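PDB 3NHI: long form salivary protein D7L1 from Anopheles stephensi, which binds and sequesters cysteinyl leukotrienes and thromboxane A2 analogues, which dampens the host response while the mosquito takes blood. Local coordinates for residues Val14-Tyr19 with Ala266-Leu271; Glu147-Gln150 with Ser154-Ala157; Ala157-Arg162 with Ile190-Arg195; Val211-Leu216 with Glu262-Asp267. All blocks are in the same frame, centred on the assembly; numbering follows the deposited sequence. Where two conformers were deposited one is given.

Helix 8-22 near the N terminus supplies the first half of contact 1, which closes only at the loop 266-271, 247 residues later. Everything else happens inside that long loop or at its end. Contact 2 is a short local closure, from the loop after helix 135-144 to the start of helix 155-163. Contact 3 opens on Ala-157, where contact 2 ends, and ties helix 155-163 to helix 184-196 by a disulfide. Contact 4 follows in series and joins helix 207-216 to the end of helix 251-266. It shares Ala-266 and Asp-267 with contact 1. Tyr-268 of contact 1 also packs on Lys-149 and Phe-155 of contact 2.

Contact 1 of 4, residues Val14-Tyr19 with Ala266-Leu271; sequences VYKRCY and ADYAYL. With EAH ((5S,7E,9E,11Z,14Z)-5-hydroxyicosa-7,9,11,14-tetraenoic acid), chain B.
Lys-16 of helix 8-22 lies across Tyr-268, with its chain over one face of the ring. Its CB starts against the backbone, 3.3 Å from Tyr-268 O. At chi1 71° CG is wedged between N and C of its own backbone, and from there it meets Tyr-268 CB at 3.7 Å. The chain bends at chi2, and CD still lies 3.5 Å from Tyr-268 O. CE then comes over the ring, 3.9 Å from the centroid of Tyr-268, in a CH-pi contact. NZ follows on the same face as a cation-pi partner, 4.7 Å from that centroid. A water takes a bond from Lys-16 NZ and lies within hydrogen-bonding distance of Asp-267 O.

Tyr-268 lies in a type I beta turn, Asp-267 to Tyr-270. Asp-267 OD1 accepts from Ala-269 N, which makes an Asx turn as well. This buried contact joins helix 8-22 of an all-helical, odorant-binding-type fold to the loop after helix 251-266. The phenol of Tyr-268 is held by a hydrogen bond to Glu-9.

Helix 8-22 also lines the lipid pocket. The bound hydroxyicosatetraenoic acid passes over one face of the Tyr-15 ring, and its C7 lies 3.6 Å from Tyr-19 OH. Tyr-15 OH bonds to Tyr-131 O, and Tyr-19 OH to Asn-37 OD1.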
# COMPACT_ATOMS: atom_id res chain seq x y z
N VAL A 14 3.76 0.09 1.97
CA VAL A 14 4.75 1.16 2.01
C VAL A 14 6.00 0.82 1.20
O VAL A 14 6.45 1.62 0.38
CB VAL A 14 5.12 1.51 3.46
CG1 VAL A 14 6.36 2.43 3.50
CG2 VAL A 14 3.94 2.16 4.15
N TYR A 15 6.56 -0.37 1.42
CA TYR A 15 7.77 -0.73 0.68
C TYR A 15 7.53 -0.72 -0.82
O TYR A 15 8.31 -0.12 -1.57
CB TYR A 15 8.33 -2.09 1.13
CG TYR A 15 8.62 -2.19 2.62
CD1 TYR A 15 9.33 -1.19 3.28
CD2 TYR A 15 8.20 -3.30 3.35
CE1 TYR A 15 9.60 -1.27 4.64
CE2 TYR A 15 8.46 -3.39 4.73
CZ TYR A 15 9.16 -2.38 5.35
OH TYR A 15 9.43 -2.43 6.70
N LYS A 16 6.45 -1.34 -1.27
CA LYS A 16 6.23 -1.50 -2.71
C LYS A 16 5.87 -0.18 -3.36
O LYS A 16 6.33 0.10 -4.47
CB LYS A 16 5.21 -2.61 -3.02
CG LYS A 16 3.75 -2.31 -2.67
CD LYS A 16 2.92 -1.90 -3.89
CE LYS A 16 1.43 -1.77 -3.51
NZ LYS A 16 0.61 -1.46 -4.71
N ARG A 17 5.07 0.64 -2.69
CA ARG A 17 4.72 1.95 -3.25
C ARG A 17 5.95 2.85 -3.33
O ARG A 17 6.12 3.58 -4.31
CB ARG A 17 3.58 2.61 -2.47
CG ARG A 17 3.25 4.03 -2.90
CD ARG A 17 2.91 4.15 -4.39
NE ARG A 17 2.40 5.49 -4.67
CZ ARG A 17 1.11 5.82 -4.67
NH1 ARG A 17 0.18 4.91 -4.42
NH2 ARG A 17 0.76 7.08 -4.92
N CYS A 18 6.81 2.78 -2.33
CA CYS A 18 8.05 3.56 -2.38
C CYS A 18 8.97 3.08 -3.49
O CYS A 18 9.59 3.91 -4.16
CB CYS A 18 8.75 3.59 -1.02
SG CYS A 18 7.87 4.54 0.23
N TYR A 19 9.07 1.76 -3.70
CA TYR A 19 9.80 1.25 -4.87
C TYR A 19 9.21 1.82 -6.16
O TYR A 19 9.94 2.30 -7.02
CB TYR A 19 9.75 -0.28 -4.93
CG TYR A 19 10.82 -1.04 -4.16
CD1 TYR A 19 11.79 -1.77 -4.83
CD2 TYR A 19 10.81 -1.08 -2.76
CE1 TYR A 19 12.76 -2.50 -4.13
CE2 TYR A 19 11.77 -1.81 -2.06
CZ TYR A 19 12.74 -2.51 -2.75
OH TYR A 19 13.68 -3.22 -2.06
N ALA A 266 -3.16 -7.92 -5.54
CA ALA A 266 -2.84 -9.31 -5.21
C ALA A 266 -1.34 -9.54 -5.19
O ALA A 266 -0.84 -10.31 -4.37
CB ALA A 266 -3.53 -10.27 -6.19
N ASP A 267 -0.61 -8.85 -6.07
CA ASP A 267 0.83 -9.03 -6.21
C ASP A 267 1.50 -7.67 -6.05
O ASP A 267 1.66 -6.92 -7.02
CB ASP A 267 1.11 -9.63 -7.59
CG ASP A 267 2.59 -9.88 -7.85
OD1 ASP A 267 3.44 -9.63 -6.97
OD2 ASP A 267 2.88 -10.34 -8.97
N TYR A 268 1.93 -7.37 -4.83
CA TYR A 268 2.54 -6.07 -4.54
C TYR A 268 3.87 -5.85 -5.27
O TYR A 268 4.32 -4.71 -5.39
CB TYR A 268 2.71 -5.88 -3.03
CG TYR A 268 1.46 -5.42 -2.29
CD1 TYR A 268 0.18 -5.49 -2.87
CD2 TYR A 268 1.55 -4.91 -0.99
CE1 TYR A 268 -0.94 -5.06 -2.19
CE2 TYR A 268 0.42 -4.50 -0.28
CZ TYR A 268 -0.82 -4.57 -0.89
OH TYR A 268 -1.98 -4.15 -0.24
N ALA A 269 4.45 -6.92 -5.80
CA ALA A 269 5.70 -6.80 -6.57
C ALA A 269 5.47 -6.58 -8.07
O ALA A 269 6.42 -6.44 -8.82
CB ALA A 269 6.59 -8.03 -6.34
N TYR A 270 4.20 -6.53 -8.49
CA TYR A 270 3.87 -6.56 -9.91
C TYR A 270 4.62 -5.56 -10.79
O TYR A 270 5.12 -5.93 -11.86
CB TYR A 270 2.35 -6.40 -10.14
CG TYR A 270 1.97 -6.71 -11.56
CD1 TYR A 270 1.72 -8.02 -11.95
CD2 TYR A 270 1.89 -5.69 -12.52
CE1 TYR A 270 1.39 -8.32 -13.27
CE2 TYR A 270 1.55 -5.98 -13.84
CZ TYR A 270 1.30 -7.29 -14.20
OH TYR A 270 0.98 -7.59 -15.50
N LEU A 271 4.70 -4.30 -10.36
CA LEU A 271 5.32 -3.25 -11.16
C LEU A 271 6.83 -3.11 -10.93
O LEU A 271 7.49 -2.33 -11.61
CB LEU A 271 4.65 -1.89 -10.89
CG LEU A 271 3.18 -1.72 -11.31
CD1 LEU A 271 2.66 -0.36 -10.90
CD2 LEU A 271 3.01 -1.90 -12.81
O1 EAH B . 6.75 -10.42 2.49
C1 EAH B . 7.70 -9.65 2.23
O2 EAH B . 8.18 -9.52 1.08
C2 EAH B . 8.30 -8.84 3.37
C3 EAH B . 9.65 -8.23 2.97
C4 EAH B . 9.49 -6.81 2.43
C5 EAH B . 10.83 -6.26 2.00
O3 EAH B . 11.55 -6.00 3.09
C6 EAH B . 10.64 -4.98 1.19
C7 EAH B . 11.97 -4.31 0.88
C8 EAH B . 12.12 -3.04 1.70
C9 EAH B . 13.48 -2.53 1.57
C10 EAH B . 13.69 -1.53 2.42
C11 EAH B . 15.06 -1.06 2.25
C12 EAH B . 15.62 -0.11 3.01
C13 EAH B . 14.89 0.61 4.12
C14 EAH B . 14.32 1.89 3.56
C15 EAH B . 14.35 3.07 4.19
C16 EAH B . 14.93 3.27 5.56
C17 EAH B . 13.80 3.30 6.58
C18 EAH B . 13.59 1.92 7.19
C19 EAH B . 12.80 2.03 8.48
C20 EAH B . 12.50 0.66 9.04
O HOH W 1 1.26 -3.87 -6.76

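Contact 2 of 4, residues Glu147-Gln150 with Ser154-Ala157; sequences EIKQ and SFHA
Lys-149 lays its aliphatic chain over one face of the Phe-155 ring. The CH-pi contact carries most of this pairing. CD sits over the ring centre, 3.5 Å from the centroid of Phe-155. CE leans to one side and lies 3.8 Å from Phe-155 CE2. On the same face, CB lies nearer another part of the rim, 4.0 Å from Phe-155 CE1. The two side chains cross at about a right angle.

Chain shape explains this contact. Lys-149 leaves the backbone with CG opposite its own N (chi1 -176°). It then bends at chi3 and chi4, which curls the ammonium back toward its own loop. NZ is therefore far from the ring, and any cation-pi attraction is weak at best.

Hydrogen bonds hold the polar groups. Lys-149 NZ donates to Gln-150 O at 2.9 Å, from above the carbonyl plane. The same nitrogen reaches Glu-153 O, also local, and Ser-265 O of helix 251-266, so three carbonyls grip it. Gln-150 NE2 bonds to Ile-148 O at 2.8 Å and closes the loop on itself.

Helix capping is the third element. Ser-154 is the N-cap of helix 155-163, and its OG accepts from Ala-157 N at 3.0 Å. Glu-262 is a further partner of that hydroxyl. Lys-149 thus packs the loop after helix 135-144 against the start of a capped helix, in the PBP/GOBP-related part of the chain.

The chemistry divides the lysine in two. Its methylenes pack on an aromatic face, while its buried charge is met by backbone carbonyls and probably stabilised by their dipoles.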
# COMPACT_ATOMS: atom_id res chain seq x y z
N GLU A 147 -6.88 -12.16 9.56
CA GLU A 147 -7.69 -11.02 9.16
C GLU A 147 -6.94 -10.02 8.27
O GLU A 147 -7.52 -9.05 7.79
CB GLU A 147 -8.28 -10.34 10.40
CG GLU A 147 -7.26 -9.60 11.28
CD GLU A 147 -6.66 -10.44 12.43
OE1 GLU A 147 -6.53 -11.68 12.33
OE2 GLU A 147 -6.30 -9.80 13.45
N ILE A 148 -5.64 -10.24 8.08
CA ILE A 148 -4.82 -9.38 7.20
C ILE A 148 -4.89 -9.93 5.78
O ILE A 148 -4.75 -11.13 5.58
CB ILE A 148 -3.33 -9.36 7.64
CG1 ILE A 148 -3.18 -8.94 9.10
CG2 ILE A 148 -2.51 -8.45 6.71
CD1 ILE A 148 -1.77 -9.06 9.65
N LYS A 149 -5.08 -9.06 4.79
CA LYS A 149 -5.01 -9.49 3.38
C LYS A 149 -3.65 -10.11 3.10
O LYS A 149 -2.61 -9.52 3.37
CB LYS A 149 -5.28 -8.32 2.43
CG LYS A 149 -5.32 -8.75 0.95
CD LYS A 149 -4.96 -7.63 -0.01
CE LYS A 149 -3.47 -7.40 -0.08
NZ LYS A 149 -2.78 -8.42 -0.94
N GLN A 150 -3.66 -11.31 2.53
CA GLN A 150 -2.44 -12.06 2.31
C GLN A 150 -1.80 -11.68 0.99
O GLN A 150 -2.46 -11.13 0.10
CB GLN A 150 -2.74 -13.56 2.35
CG GLN A 150 -3.61 -13.99 3.55
CD GLN A 150 -2.82 -14.19 4.84
OE1 GLN A 150 -1.90 -15.01 4.89
NE2 GLN A 150 -3.20 -13.46 5.90
N SER A 154 -6.19 -10.66 -3.80
CA SER A 154 -6.54 -9.28 -4.15
C SER A 154 -7.38 -8.66 -3.05
O SER A 154 -8.06 -9.37 -2.30
CB SER A 154 -7.28 -9.20 -5.49
OG SER A 154 -8.56 -9.80 -5.41
N PHE A 155 -7.36 -7.33 -2.96
CA PHE A 155 -8.28 -6.69 -2.05
C PHE A 155 -9.73 -6.99 -2.39
O PHE A 155 -10.55 -7.18 -1.49
CB PHE A 155 -8.03 -5.18 -1.88
CG PHE A 155 -7.29 -4.85 -0.62
CD1 PHE A 155 -7.90 -5.08 0.62
CD2 PHE A 155 -5.98 -4.35 -0.65
CE1 PHE A 155 -7.21 -4.83 1.82
CE2 PHE A 155 -5.29 -4.09 0.55
CZ PHE A 155 -5.91 -4.33 1.78
N HIS A 156 -10.03 -7.10 -3.68
CA HIS A 156 -11.41 -7.39 -4.07
C HIS A 156 -11.85 -8.75 -3.52
O HIS A 156 -12.97 -8.87 -3.04
CB HIS A 156 -11.58 -7.33 -5.59
CG HIS A 156 -11.16 -6.02 -6.19
ND1 HIS A 156 -9.89 -5.51 -6.05
CD2 HIS A 156 -11.84 -5.14 -6.97
CE1 HIS A 156 -9.81 -4.36 -6.70
NE2 HIS A 156 -10.98 -4.11 -7.26
N ALA A 157 -10.98 -9.75 -3.57
CA ALA A 157 -11.32 -11.07 -3.04
C ALA A 157 -11.38 -11.09 -1.52
O ALA A 157 -12.29 -11.69 -0.94
CB ALA A 157 -10.35 -12.11 -3.55

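Contact 3 of 4, residues Ala157-Arg162 with Ile190-Arg195; sequences AYCEKR and IDCIFR
Different chi1 settings bring the two sulfurs of Cys-159 and Cys-192 together. In Cys-159, SG lies opposite the carbonyl carbon (chi1 -64°). In Cys-192 it lies opposite the backbone N (chi1 173°). The resulting disulfide has a chi3 of -73°, with a Cys-159 SG to Cys-192 SG distance of 2.0 Å. The CA atoms of Cys-159 and Cys-192 are 5.7 Å apart, the nearest pair between the segments. Both CB atoms point toward the partner helix.

Apolar contacts flank the bridge. Ile-193 turns CG1 toward the cystine, and it meets Cys-159 CB at 3.7 Å. Tyr-158 approaches from its own helix and offers a ring edge. Cys-192 SG is 4.0 Å from Tyr-158 CD2, near the ring plane, which makes a sulfur-aromatic contact at the edge.

The ring of Tyr-158 also has a neighbour on its own helix. Arg-162 CD packs over one of its faces, 3.6 Å above the plane. The guanidinium of Arg-162 lies over Tyr-158 CE1. Its NH1 donates to the backbone O of Tyr-158 at 3.2 Å, which helps keep the Arg-162 head by the ring.

Disulfide-linked helices are a hallmark of the odorant-binding protein family. Here the segments run nearly antiparallel, with axes 8.6 Å apart. Helix 155-163 is thereby fixed to helix 184-196. Ile-193 also rests on Phe-258 of helix 251-266, and Phe-194 packs against helix 238-246.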
# COMPACT_ATOMS: atom_id res chain seq x y z
N ALA A 157 -10.98 -9.75 -3.57
CA ALA A 157 -11.32 -11.07 -3.04
C ALA A 157 -11.38 -11.09 -1.52
O ALA A 157 -12.29 -11.69 -0.94
CB ALA A 157 -10.35 -12.11 -3.55
N TYR A 158 -10.40 -10.45 -0.88
CA TYR A 158 -10.39 -10.33 0.56
C TYR A 158 -11.68 -9.68 1.07
O TYR A 158 -12.32 -10.16 2.01
CB TYR A 158 -9.15 -9.52 1.01
CG TYR A 158 -9.17 -9.16 2.47
CD1 TYR A 158 -8.62 -10.00 3.42
CD2 TYR A 158 -9.78 -7.97 2.90
CE1 TYR A 158 -8.66 -9.67 4.78
CE2 TYR A 158 -9.83 -7.64 4.24
CZ TYR A 158 -9.28 -8.48 5.17
OH TYR A 158 -9.35 -8.12 6.50
N CYS A 159 -12.07 -8.58 0.42
CA CYS A 159 -13.24 -7.82 0.82
C CYS A 159 -14.55 -8.56 0.51
O CYS A 159 -15.49 -8.49 1.30
CB CYS A 159 -13.22 -6.45 0.14
SG CYS A 159 -11.81 -5.42 0.68
N GLU A 160 -14.60 -9.26 -0.62
CA GLU A 160 -15.76 -10.10 -0.94
C GLU A 160 -16.06 -11.11 0.17
O GLU A 160 -17.21 -11.26 0.59
CB GLU A 160 -15.55 -10.82 -2.28
CG GLU A 160 -16.74 -11.70 -2.70
CD GLU A 160 -16.43 -12.65 -3.85
OE1 GLU A 160 -15.25 -12.80 -4.22
OE2 GLU A 160 -17.39 -13.26 -4.37
N LYS A 161 -15.00 -11.77 0.66
CA LYS A 161 -15.12 -12.79 1.70
C LYS A 161 -15.73 -12.22 2.98
O LYS A 161 -16.46 -12.90 3.70
CB LYS A 161 -13.73 -13.40 1.98
CG LYS A 161 -13.71 -14.48 3.06
CD LYS A 161 -12.40 -15.23 3.12
CE LYS A 161 -12.45 -16.22 4.27
NZ LYS A 161 -11.41 -17.28 4.15
N ARG A 162 -15.44 -10.96 3.27
CA ARG A 162 -15.97 -10.34 4.48
C ARG A 162 -17.30 -9.63 4.30
O ARG A 162 -18.05 -9.46 5.26
CB ARG A 162 -14.91 -9.46 5.14
CG ARG A 162 -13.95 -10.33 5.90
CD ARG A 162 -12.54 -9.91 5.71
NE ARG A 162 -11.66 -10.91 6.30
CZ ARG A 162 -11.05 -11.88 5.62
NH1 ARG A 162 -11.19 -12.01 4.30
NH2 ARG A 162 -10.28 -12.73 6.29
N ILE A 190 -17.20 -2.56 -1.40
CA ILE A 190 -16.60 -1.44 -2.10
C ILE A 190 -15.85 -0.49 -1.14
O ILE A 190 -14.78 0.02 -1.49
CB ILE A 190 -17.63 -0.71 -3.00
CG1 ILE A 190 -18.10 -1.62 -4.15
CG2 ILE A 190 -17.05 0.58 -3.58
CD1 ILE A 190 -16.98 -2.14 -5.10
N ASP A 191 -16.39 -0.29 0.06
CA ASP A 191 -15.67 0.50 1.06
C ASP A 191 -14.34 -0.17 1.42
O ASP A 191 -13.28 0.49 1.46
CB ASP A 191 -16.52 0.72 2.31
CG ASP A 191 -15.80 1.54 3.35
OD1 ASP A 191 -15.43 0.97 4.39
OD2 ASP A 191 -15.58 2.74 3.11
N CYS A 192 -14.39 -1.48 1.63
CA CYS A 192 -13.21 -2.25 1.99
C CYS A 192 -12.18 -2.17 0.84
O CYS A 192 -10.97 -2.03 1.08
CB CYS A 192 -13.65 -3.68 2.30
SG CYS A 192 -12.34 -4.89 2.58
N ILE A 193 -12.65 -2.26 -0.39
CA ILE A 193 -11.75 -2.20 -1.53
C ILE A 193 -11.15 -0.81 -1.70
O ILE A 193 -9.94 -0.67 -1.91
CB ILE A 193 -12.46 -2.66 -2.82
CG1 ILE A 193 -12.81 -4.14 -2.72
CG2 ILE A 193 -11.59 -2.40 -4.04
CD1 ILE A 193 -13.87 -4.60 -3.72
N PHE A 194 -11.97 0.22 -1.62
CA PHE A 194 -11.47 1.59 -1.76
C PHE A 194 -10.40 1.90 -0.71
O PHE A 194 -9.40 2.57 -1.01
CB PHE A 194 -12.60 2.62 -1.72
CG PHE A 194 -13.21 2.93 -3.08
CD1 PHE A 194 -13.46 1.92 -4.01
CD2 PHE A 194 -13.53 4.25 -3.42
CE1 PHE A 194 -14.02 2.22 -5.27
CE2 PHE A 194 -14.09 4.56 -4.66
CZ PHE A 194 -14.32 3.55 -5.58
N ARG A 195 -10.59 1.42 0.51
CA ARG A 195 -9.58 1.62 1.55
C ARG A 195 -8.33 0.79 1.26
O ARG A 195 -7.21 1.29 1.38
CB ARG A 195 -10.16 1.30 2.92
CG ARG A 195 -11.18 2.33 3.39
CD ARG A 195 -11.70 1.97 4.77
NE ARG A 195 -12.52 3.03 5.36
CZ ARG A 195 -12.05 4.06 6.07
NH1 ARG A 195 -10.75 4.20 6.28
NH2 ARG A 195 -12.90 4.95 6.58

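Contact 4 of 4, residues Val211-Leu216 with Glu262-Asp267; sequences VRDFNL and ELRSAD
Arg-264 reaches from helix 251-266 to Asp-213 and Leu-216 on helix 207-216. These helices belong to the all-helical, odorant-binding-type fold. Their short segments run almost perpendicular, at 99°, with axes 13.0 Å apart, so the long side chain of Arg-264 spans most of the gap.

The tight part centres on the buried pair Arg-264 and Asp-213. Arg-264 NH2 donates to Asp-213 OD1 at 2.8 Å in a salt bridge. The acceptor lies near the guanidinium plane, but the donor meets the carboxylate from above its plane. The two flat groups stand 79° apart. Asp-213 OD2 is held separately by Tyr-199 and His-261, which fixes the carboxylate. Leu-216 CD1 packs over one guanidinium face, off its centre, 3.6 Å from Arg-264 CZ.

The looser side is at Arg-212, which is partly exposed. Its NH1 comes only to 4.3 Å from Arg-264 NH1, a pair of like charges without a bond. Glu-20 and Asp-21 take the Arg-212 charge instead, which probably eases the repulsion.

A bend at chi3 (-71°) sets the Arg-264 head for both partners. A water completes the link, accepting from Arg-264 NH2 at 2.9 Å and donating to Asp-213 O at 3.0 Å.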
# COMPACT_ATOMS: atom_id res chain seq x y z
N VAL A 211 -6.81 8.96 -9.98
CA VAL A 211 -6.16 9.43 -11.20
C VAL A 211 -4.93 8.57 -11.52
O VAL A 211 -4.73 8.21 -12.68
CB VAL A 211 -5.78 10.92 -11.10
CG1 VAL A 211 -4.88 11.35 -12.26
CG2 VAL A 211 -7.06 11.77 -11.09
N ARG A 212 -4.14 8.22 -10.50
CA ARG A 212 -2.93 7.40 -10.71
C ARG A 212 -3.28 6.08 -11.42
O ARG A 212 -2.54 5.63 -12.30
CB ARG A 212 -2.23 7.12 -9.39
CG ARG A 212 -0.87 6.45 -9.52
CD ARG A 212 -0.28 6.31 -8.13
NE ARG A 212 1.11 5.84 -8.12
CZ ARG A 212 1.47 4.57 -7.97
NH1 ARG A 212 0.55 3.62 -7.85
NH2 ARG A 212 2.75 4.24 -7.94
N ASP A 213 -4.41 5.49 -11.06
CA ASP A 213 -4.84 4.24 -11.69
C ASP A 213 -5.19 4.40 -13.17
O ASP A 213 -4.97 3.48 -13.96
CB ASP A 213 -6.01 3.62 -10.93
CG ASP A 213 -5.57 2.83 -9.71
OD1 ASP A 213 -4.36 2.76 -9.44
OD2 ASP A 213 -6.44 2.24 -9.06
N PHE A 214 -5.74 5.56 -13.55
CA PHE A 214 -5.96 5.86 -14.96
C PHE A 214 -4.64 6.12 -15.69
O PHE A 214 -4.46 5.71 -16.84
CB PHE A 214 -6.92 7.04 -15.13
CG PHE A 214 -8.36 6.69 -14.88
CD1 PHE A 214 -8.85 6.57 -13.58
CD2 PHE A 214 -9.23 6.47 -15.94
CE1 PHE A 214 -10.19 6.24 -13.35
CE2 PHE A 214 -10.57 6.16 -15.72
CZ PHE A 214 -11.05 6.04 -14.42
N ASN A 215 -3.70 6.79 -15.01
CA ASN A 215 -2.37 7.00 -15.59
C ASN A 215 -1.69 5.67 -15.86
O ASN A 215 -1.05 5.50 -16.89
CB ASN A 215 -1.50 7.87 -14.67
CG ASN A 215 -2.01 9.29 -14.57
OD1 ASN A 215 -2.83 9.74 -15.38
ND2 ASN A 215 -1.50 10.02 -13.59
N LEU A 216 -1.88 4.72 -14.94
CA LEU A 216 -1.24 3.40 -15.05
C LEU A 216 -1.78 2.53 -16.19
O LEU A 216 -1.11 1.58 -16.59
CB LEU A 216 -1.30 2.66 -13.71
CG LEU A 216 -0.25 3.13 -12.69
CD1 LEU A 216 -0.62 2.61 -11.30
CD2 LEU A 216 1.15 2.68 -13.07
N GLU A 262 -6.90 -4.43 -9.15
CA GLU A 262 -7.15 -5.72 -8.50
C GLU A 262 -5.93 -6.64 -8.60
O GLU A 262 -5.46 -7.18 -7.59
CB GLU A 262 -8.40 -6.44 -9.02
CG GLU A 262 -8.56 -7.72 -8.21
CD GLU A 262 -9.78 -8.56 -8.52
OE1 GLU A 262 -10.51 -8.27 -9.49
OE2 GLU A 262 -9.98 -9.55 -7.78
N LEU A 263 -5.40 -6.79 -9.82
CA LEU A 263 -4.21 -7.59 -10.02
C LEU A 263 -3.04 -7.11 -9.16
O LEU A 263 -2.40 -7.90 -8.47
CB LEU A 263 -3.81 -7.59 -11.50
CG LEU A 263 -2.48 -8.24 -11.86
CD1 LEU A 263 -2.39 -9.71 -11.38
CD2 LEU A 263 -2.29 -8.14 -13.35
N ARG A 264 -2.78 -5.81 -9.22
CA ARG A 264 -1.67 -5.23 -8.47
C ARG A 264 -1.86 -5.38 -6.96
O ARG A 264 -0.87 -5.50 -6.22
CB ARG A 264 -1.49 -3.76 -8.86
CG ARG A 264 -0.98 -3.62 -10.29
CD ARG A 264 -0.60 -2.21 -10.65
NE ARG A 264 -1.74 -1.33 -10.79
CZ ARG A 264 -2.09 -0.36 -9.94
NH1 ARG A 264 -1.42 -0.13 -8.82
NH2 ARG A 264 -3.16 0.37 -10.20
N SER A 265 -3.11 -5.40 -6.50
CA SER A 265 -3.39 -5.53 -5.08
C SER A 265 -3.18 -6.96 -4.60
O SER A 265 -3.06 -7.19 -3.40
CB SER A 265 -4.80 -5.05 -4.74
OG SER A 265 -5.80 -6.02 -5.03
N ALA A 266 -3.16 -7.92 -5.54
CA ALA A 266 -2.84 -9.31 -5.21
C ALA A 266 -1.34 -9.54 -5.19
O ALA A 266 -0.84 -10.31 -4.37
CB ALA A 266 -3.53 -10.27 -6.19
N ASP A 267 -0.61 -8.85 -6.07
CA ASP A 267 0.83 -9.03 -6.21
C ASP A 267 1.50 -7.67 -6.05
O ASP A 267 1.66 -6.92 -7.02
CB ASP A 267 1.11 -9.63 -7.59
CG ASP A 267 2.59 -9.88 -7.85
OD1 ASP A 267 3.44 -9.63 -6.97
OD2 ASP A 267 2.88 -10.34 -8.97
O HOH W 2 -4.72 0.82 -12.63